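Local coordinates for protein glycosyl hydrolase (PDB 5NDX) that probably hydrolyses O-glycosidic bonds as a family 39 glycoside hydrolase, a bacterial orthologue of human alpha-L-iduronidase built around a TIM barrel, at residues 83-86 against 91-94; 131-136 against 172-177. The protein carries 2 engineered substitutions. All blocks are in the same frame, centred on the assembly; numbering follows the deposited sequence.

Interaction 1: 83-86 against 91-94; sequences DVMI and KPFF
In the (beta/alpha)8 barrel of this family 39 enzyme, the end of helix 76-87 is laid against the start of strand 91-95, the third barrel strand, and Met85 and Ile86 meet Pro92. Met85 CB points at the strand. Its side chain leaves with CG beside the backbone N (chi1 -61°) and runs extended beyond it, which carries the sulfur to the proline. There Met85 SD lies 4.0 Å from Pro92 CB, with Pro92 CA almost as near at 4.1 Å, and the two side chains cross at a slant. Ile86 comes in by its end alone: Ile86 CD1 stands 4.2 Å from Pro92 CD, so the pyrrolidine ring is touched at CB and CD by two successive helical residues. Backbones stay apart, the nearest pair of CA atoms being Met85 and Lys91 at 6.3 Å. Met85 also packs on Leu56 and Val58 of strand 55-58, while Lys91 CB points away from the helix and Lys91 NZ hydrogen-bonds Thr138. One residue beyond the proline, Phe93 CB also points away from the helix, and its side chain touches the bound ligand. No hydrogen bond joins the two segments, and a proline has no backbone N-H to offer; helix and strand are held together here by dispersion between thioether, methyl and ring carbons.

Interaction 2: 131-136 against 172-177; sequences YGMDEL and AIDPSL
Bends at chi2 (-69°) and chi3 (-46°) curl the Met133 side chain and deliver its terminal methyl to Ile173 and Asp174; Asp174 answers with CG anti to its backbone N (chi1 -170°), which brings Asp174 OD2 to the methionine methyl. Met133 CE lies 3.2 Å from Asp174 OD2 and 3.7 Å from Asp174 CB, the two side chains running alongside one another in opposite senses. The same methyl, Met133 CE, sits 4.0 Å from Ile173 CG2. Three residues further along each segment, Leu177 CD2 comes up to the helix backbone, 3.6 Å from Leu136 O, and its contact with Leu136 CD1 is looser, at 4.2 Å. In the barrel this joins the short helix 133-136, just ahead of strand 140-142, to the loop that leads from helix 155-171 into strand 179-184. That loop is shaped by a type I beta turn from Asp174 to Leu177, combined with an Asx turn: Asp174 OD1 accepts from Ser176 N, well out of the carboxylate plane, and from Ser176 OG at 2.6 Å, on the syn side. Both donors approach one face of the carboxylate, so they help to fix its rotation, while OD2 forms a salt bridge with Arg137. Were Asp174 an alanine, Ser176 N and OG would probably lose their shared acceptor and Arg137 its carboxylate partner, with the turn then relying on its backbone bond from Leu177 N to the carbonyl O of residue 174. Leu136 and Leu177 both touch Phe141 of strand 140-142, and Ile173 and Leu177 also rest on Val124 of helix 110-131.

Interactions 1 and 2 come in series along the chain, their centres 14 Å apart on the same side of the chain's centre. The first joins helix 76-87 to barrel strand 91-95; the second lies farther out, between helix 133-136 and the loop before strand 179-184. They meet directly through 131-136: Asp83 OD1 and Tyr131 OH are 2.6 Å apart, a probable hydrogen bond, Ile86 CD1 packs 3.9 Å from Glu135 OE2, and Lys91 NZ forms a long, weak ion pair with Glu135. Strands 91-95 and 140-142 are neighbours in the parallel sheet; beside their pairing, the side-chain contacts join helix 76-87 and strand 91-95 to the segment that precedes strand 140-142.

Interaction 1: 83-86 against 91-94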
ATOM      1  N   ASP A  83       4.937 -10.591  14.806  1.00 39.07           N
ATOM      2  CA  ASP A  83       3.700 -10.479  15.570  1.00 39.08           C
ATOM      3  C   ASP A  83       2.990  -9.146  15.292  1.00 38.29           C
ATOM      4  O   ASP A  83       1.775  -9.122  15.201  1.00 36.51           O
ATOM      5  CB  ASP A  83       3.936 -10.563  17.074  1.00 40.50           C
ATOM      6  CG  ASP A  83       4.196 -11.965  17.577  1.00 40.91           C
ATOM      7  OD1 ASP A  83       4.061 -12.981  16.865  1.00 42.22           O
ATOM      8  OD2 ASP A  83       4.601 -12.017  18.731  1.00 40.63           O
ATOM      9  N   VAL A  84       3.725  -8.038  15.189  1.00 39.91           N
ATOM     10  CA  VAL A  84       3.057  -6.766  14.876  1.00 40.72           C
ATOM     11  C   VAL A  84       2.394  -6.750  13.520  1.00 37.80           C
ATOM     12  O   VAL A  84       1.376  -6.098  13.384  1.00 38.01           O
ATOM     13  CB  VAL A  84       3.895  -5.417  14.871  1.00 42.61           C
ATOM     14  CG1 VAL A  84       3.826  -4.786  16.187  1.00 46.96           C
ATOM     15  CG2 VAL A  84       5.264  -5.487  14.282  1.00 40.48           C
ATOM     16  N   MET A  85       3.003  -7.383  12.526  1.00 37.05           N
ATOM     17  CA  MET A  85       2.347  -7.506  11.230  1.00 37.94           C
ATOM     18  C   MET A  85       1.036  -8.285  11.340  1.00 37.13           C
ATOM     19  O   MET A  85      -0.008  -7.764  10.974  1.00 36.59           O
ATOM     20  CB  MET A  85       3.227  -8.193  10.214  1.00 39.96           C
ATOM     21  CG  MET A  85       4.531  -7.484   9.908  1.00 42.31           C
ATOM     22  SD  MET A  85       5.157  -8.306   8.431  1.00 44.30           S
ATOM     23  CE  MET A  85       6.807  -7.747   8.608  1.00 45.38           C
ATOM     24  N   ILE A  86       1.102  -9.495  11.891  1.00 36.20           N
ATOM     25  CA  ILE A  86      -0.067 -10.396  12.028  1.00 38.01           C
ATOM     26  C   ILE A  86      -1.215  -9.741  12.811  1.00 36.16           C
ATOM     27  O   ILE A  86      -2.353  -9.776  12.406  1.00 35.68           O
ATOM     28  CB  ILE A  86       0.324 -11.759  12.649  1.00 40.02           C
ATOM     29  CG1 ILE A  86       0.948 -12.727  11.624  1.00 43.80           C
ATOM     30  CG2 ILE A  86      -0.912 -12.543  13.138  1.00 41.45           C
ATOM     31  CD1 ILE A  86       1.809 -12.171  10.527  1.00 44.96           C
ATOM     32  N   LYS A  91       0.522  -9.430   6.084  1.00 33.41           N
ATOM     33  CA  LYS A  91       1.307 -10.613   5.822  1.00 34.17           C
ATOM     34  C   LYS A  91       2.660 -10.241   5.311  1.00 35.15           C
ATOM     35  O   LYS A  91       2.781  -9.329   4.524  1.00 33.57           O
ATOM     36  CB  LYS A  91       0.607 -11.456   4.763  1.00 34.59           C
ATOM     37  CG  LYS A  91      -0.797 -11.898   5.225  1.00 35.42           C
ATOM     38  CD  LYS A  91      -1.611 -12.492   4.131  1.00 35.82           C
ATOM     39  CE  LYS A  91      -3.051 -12.807   4.585  1.00 36.66           C
ATOM     40  NZ  LYS A  91      -2.982 -13.837   5.630  1.00 38.30           N
ATOM     41  N   PRO A  92       3.696 -11.001   5.688  1.00 37.00           N
ATOM     42  CA  PRO A  92       4.976 -10.684   5.103  1.00 35.63           C
ATOM     43  C   PRO A  92       5.144 -11.180   3.655  1.00 35.50           C
ATOM     44  O   PRO A  92       4.778 -12.312   3.302  1.00 33.76           O
ATOM     45  CB  PRO A  92       5.952 -11.380   6.048  1.00 37.42           C
ATOM     46  CG  PRO A  92       5.178 -12.489   6.607  1.00 36.94           C
ATOM     47  CD  PRO A  92       3.836 -11.909   6.840  1.00 36.36           C
ATOM     48  N   PHE A  93       5.705 -10.305   2.837  1.00 34.28           N
ATOM     49  CA  PHE A  93       6.302 -10.679   1.568  1.00 36.62           C
ATOM     50  C   PHE A  93       7.758 -10.837   2.006  1.00 36.59           C
ATOM     51  O   PHE A  93       8.495  -9.863   2.100  1.00 36.82           O
ATOM     52  CB  PHE A  93       6.063  -9.579   0.526  1.00 38.07           C
ATOM     53  CG  PHE A  93       6.549  -9.881  -0.860  1.00 39.43           C
ATOM     54  CD1 PHE A  93       7.077 -11.107  -1.228  1.00 39.05           C
ATOM     55  CD2 PHE A  93       6.483  -8.873  -1.830  1.00 40.39           C
ATOM     56  CE1 PHE A  93       7.537 -11.333  -2.520  1.00 39.75           C
ATOM     57  CE2 PHE A  93       6.950  -9.095  -3.113  1.00 39.96           C
ATOM     58  CZ  PHE A  93       7.452 -10.338  -3.473  1.00 41.14           C
ATOM     59  N   PHE A  94       8.086 -12.082   2.389  1.00 35.32           N
ATOM     60  CA  PHE A  94       9.200 -12.417   3.275  1.00 37.21           C
ATOM     61  C   PHE A  94      10.446 -12.646   2.428  1.00 37.08           C
ATOM     62  O   PHE A  94      10.580 -13.698   1.793  1.00 37.05           O
ATOM     63  CB  PHE A  94       8.860 -13.708   4.065  1.00 37.39           C
ATOM     64  CG  PHE A  94       9.691 -13.931   5.303  1.00 37.96           C
ATOM     65  CD1 PHE A  94      11.075 -14.021   5.247  1.00 40.21           C
ATOM     66  CD2 PHE A  94       9.084 -14.092   6.529  1.00 38.80           C
ATOM     67  CE1 PHE A  94      11.821 -14.216   6.404  1.00 39.84           C
ATOM     68  CE2 PHE A  94       9.832 -14.292   7.685  1.00 39.56           C
ATOM     69  CZ  PHE A  94      11.196 -14.365   7.616  1.00 39.72           C
TER

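Interaction 2: 131-136 against 172-177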
ATOM      1  N   TYR A 131       1.745 -19.311  14.446  1.00 37.43           N
ATOM      2  CA  TYR A 131       0.554 -18.719  13.841  1.00 37.68           C
ATOM      3  C   TYR A 131      -0.402 -19.687  13.180  1.00 38.57           C
ATOM      4  O   TYR A 131      -1.493 -19.288  12.832  1.00 39.73           O
ATOM      5  CB  TYR A 131       0.954 -17.697  12.769  1.00 37.99           C
ATOM      6  CG  TYR A 131       1.922 -16.657  13.237  1.00 37.44           C
ATOM      7  CD1 TYR A 131       1.645 -15.877  14.346  1.00 37.78           C
ATOM      8  CD2 TYR A 131       3.102 -16.436  12.551  1.00 37.04           C
ATOM      9  CE1 TYR A 131       2.557 -14.913  14.790  1.00 39.69           C
ATOM     10  CE2 TYR A 131       4.006 -15.487  12.968  1.00 37.82           C
ATOM     11  CZ  TYR A 131       3.730 -14.713  14.080  1.00 38.93           C
ATOM     12  OH  TYR A 131       4.656 -13.787  14.490  1.00 39.98           O
ATOM     13  N   GLY A 132      -0.008 -20.940  12.992  1.00 41.91           N
ATOM     14  CA  GLY A 132      -0.799 -21.897  12.198  1.00 42.10           C
ATOM     15  C   GLY A 132      -0.257 -21.963  10.783  1.00 45.70           C
ATOM     16  O   GLY A 132       0.214 -20.927  10.204  1.00 40.36           O
ATOM     17  N   MET A 133      -0.297 -23.165  10.223  1.00 44.72           N
ATOM     18  CA  MET A 133       0.184 -23.376   8.870  1.00 48.35           C
ATOM     19  C   MET A 133      -0.737 -22.722   7.818  1.00 44.01           C
ATOM     20  O   MET A 133      -0.254 -22.331   6.766  1.00 45.77           O
ATOM     21  CB  MET A 133       0.459 -24.874   8.580  1.00 54.61           C
ATOM     22  CG  MET A 133       1.798 -25.441   9.181  1.00 59.41           C
ATOM     23  SD  MET A 133       3.468 -24.942   8.571  1.00 75.13           S
ATOM     24  CE  MET A 133       3.488 -24.987   6.761  1.00 67.77           C
ATOM     25  N   ASP A 134      -2.022 -22.586   8.087  1.00 42.58           N
ATOM     26  CA  ASP A 134      -2.889 -21.816   7.212  1.00 47.15           C
ATOM     27  C   ASP A 134      -2.328 -20.369   7.036  1.00 46.72           C
ATOM     28  O   ASP A 134      -2.205 -19.929   5.895  1.00 45.86           O
ATOM     29  CB  ASP A 134      -4.332 -21.802   7.725  1.00 50.30           C
ATOM     30  CG  ASP A 134      -5.057 -23.143   7.492  1.00 56.82           C
ATOM     31  OD1 ASP A 134      -4.495 -24.046   6.795  1.00 57.80           O
ATOM     32  OD2 ASP A 134      -6.203 -23.289   7.998  1.00 60.25           O
ATOM     33  N   GLU A 135      -1.908 -19.716   8.139  1.00 43.37           N
ATOM     34  CA  GLU A 135      -1.319 -18.365   8.076  1.00 45.23           C
ATOM     35  C   GLU A 135      -0.080 -18.378   7.224  1.00 43.24           C
ATOM     36  O   GLU A 135       0.009 -17.572   6.298  1.00 40.46           O
ATOM     37  CB  GLU A 135      -1.043 -17.749   9.458  1.00 45.59           C
ATOM     38  CG  GLU A 135      -0.308 -16.393   9.454  1.00 46.40           C
ATOM     39  CD  GLU A 135      -1.086 -15.256   8.800  1.00 44.06           C
ATOM     40  OE1 GLU A 135      -2.306 -15.277   8.840  1.00 47.04           O
ATOM     41  OE2 GLU A 135      -0.480 -14.335   8.215  1.00 43.66           O
ATOM     42  N   LEU A 136       0.836 -19.311   7.489  1.00 41.89           N
ATOM     43  CA  LEU A 136       2.081 -19.398   6.711  1.00 44.32           C
ATOM     44  C   LEU A 136       1.895 -19.521   5.203  1.00 41.81           C
ATOM     45  O   LEU A 136       2.635 -18.928   4.395  1.00 39.97           O
ATOM     46  CB  LEU A 136       2.951 -20.570   7.190  1.00 49.17           C
ATOM     47  CG  LEU A 136       4.262 -20.254   7.881  1.00 54.33           C
ATOM     48  CD1 LEU A 136       5.294 -19.887   6.892  1.00 56.17           C
ATOM     49  CD2 LEU A 136       4.126 -19.130   8.887  1.00 56.75           C
ATOM     50  N   ALA A 172      11.532 -28.783   3.045  1.00 55.72           N
ATOM     51  CA  ALA A 172      11.596 -29.664   4.232  1.00 57.52           C
ATOM     52  C   ALA A 172      10.319 -29.631   5.068  1.00 57.52           C
ATOM     53  O   ALA A 172       9.989 -30.603   5.678  1.00 61.26           O
ATOM     54  CB  ALA A 172      12.792 -29.334   5.116  1.00 54.59           C
ATOM     55  N   ILE A 173       9.610 -28.518   5.110  1.00 54.62           N
ATOM     56  CA  ILE A 173       8.378 -28.442   5.875  1.00 54.84           C
ATOM     57  C   ILE A 173       7.184 -28.430   4.937  1.00 53.25           C
ATOM     58  O   ILE A 173       6.183 -29.064   5.250  1.00 50.07           O
ATOM     59  CB  ILE A 173       8.302 -27.155   6.717  1.00 61.19           C
ATOM     60  CG1 ILE A 173       9.413 -27.107   7.767  1.00 62.64           C
ATOM     61  CG2 ILE A 173       6.910 -27.005   7.362  1.00 62.77           C
ATOM     62  CD1 ILE A 173       9.038 -27.722   9.102  1.00 64.30           C
ATOM     63  N   ASP A 174       7.229 -27.663   3.831  1.00 49.73           N
ATOM     64  CA  ASP A 174       6.017 -27.497   3.009  1.00 50.25           C
ATOM     65  C   ASP A 174       6.312 -26.937   1.630  1.00 51.13           C
ATOM     66  O   ASP A 174       6.522 -25.719   1.497  1.00 53.48           O
ATOM     67  CB  ASP A 174       5.020 -26.615   3.772  1.00 49.79           C
ATOM     68  CG  ASP A 174       3.653 -26.578   3.147  1.00 51.46           C
ATOM     69  OD1 ASP A 174       3.435 -27.080   2.010  1.00 54.12           O
ATOM     70  OD2 ASP A 174       2.784 -25.985   3.819  1.00 55.80           O
ATOM     71  N   PRO A 175       6.314 -27.799   0.597  1.00 52.51           N
ATOM     72  CA  PRO A 175       6.637 -27.331  -0.748  1.00 52.65           C
ATOM     73  C   PRO A 175       5.615 -26.413  -1.405  1.00 50.77           C
ATOM     74  O   PRO A 175       5.905 -25.829  -2.460  1.00 50.10           O
ATOM     75  CB  PRO A 175       6.749 -28.637  -1.570  1.00 54.91           C
ATOM     76  CG  PRO A 175       6.969 -29.700  -0.560  1.00 55.75           C
ATOM     77  CD  PRO A 175       6.092 -29.261   0.583  1.00 55.07           C
ATOM     78  N   SER A 176       4.432 -26.299  -0.818  1.00 49.04           N
ATOM     79  CA  SER A 176       3.476 -25.345  -1.308  1.00 48.40           C
ATOM     80  C   SER A 176       3.717 -23.897  -0.758  1.00 46.13           C
ATOM     81  O   SER A 176       2.952 -23.003  -1.070  1.00 46.78           O
ATOM     82  CB  SER A 176       2.059 -25.856  -0.989  1.00 46.89           C
ATOM     83  OG  SER A 176       1.861 -25.754   0.396  1.00 50.50           O
ATOM     84  N   LEU A 177       4.743 -23.657   0.060  1.00 44.63           N
ATOM     85  CA  LEU A 177       5.076 -22.282   0.445  1.00 43.60           C
ATOM     86  C   LEU A 177       5.695 -21.603  -0.789  1.00 45.09           C
ATOM     87  O   LEU A 177       6.756 -22.057  -1.287  1.00 46.56           O
ATOM     88  CB  LEU A 177       6.056 -22.230   1.620  1.00 42.89           C
ATOM     89  CG  LEU A 177       5.456 -22.833   2.891  1.00 43.83           C
ATOM     90  CD1 LEU A 177       6.531 -23.045   3.945  1.00 44.33           C
ATOM     91  CD2 LEU A 177       4.277 -22.042   3.445  1.00 42.51           C
TER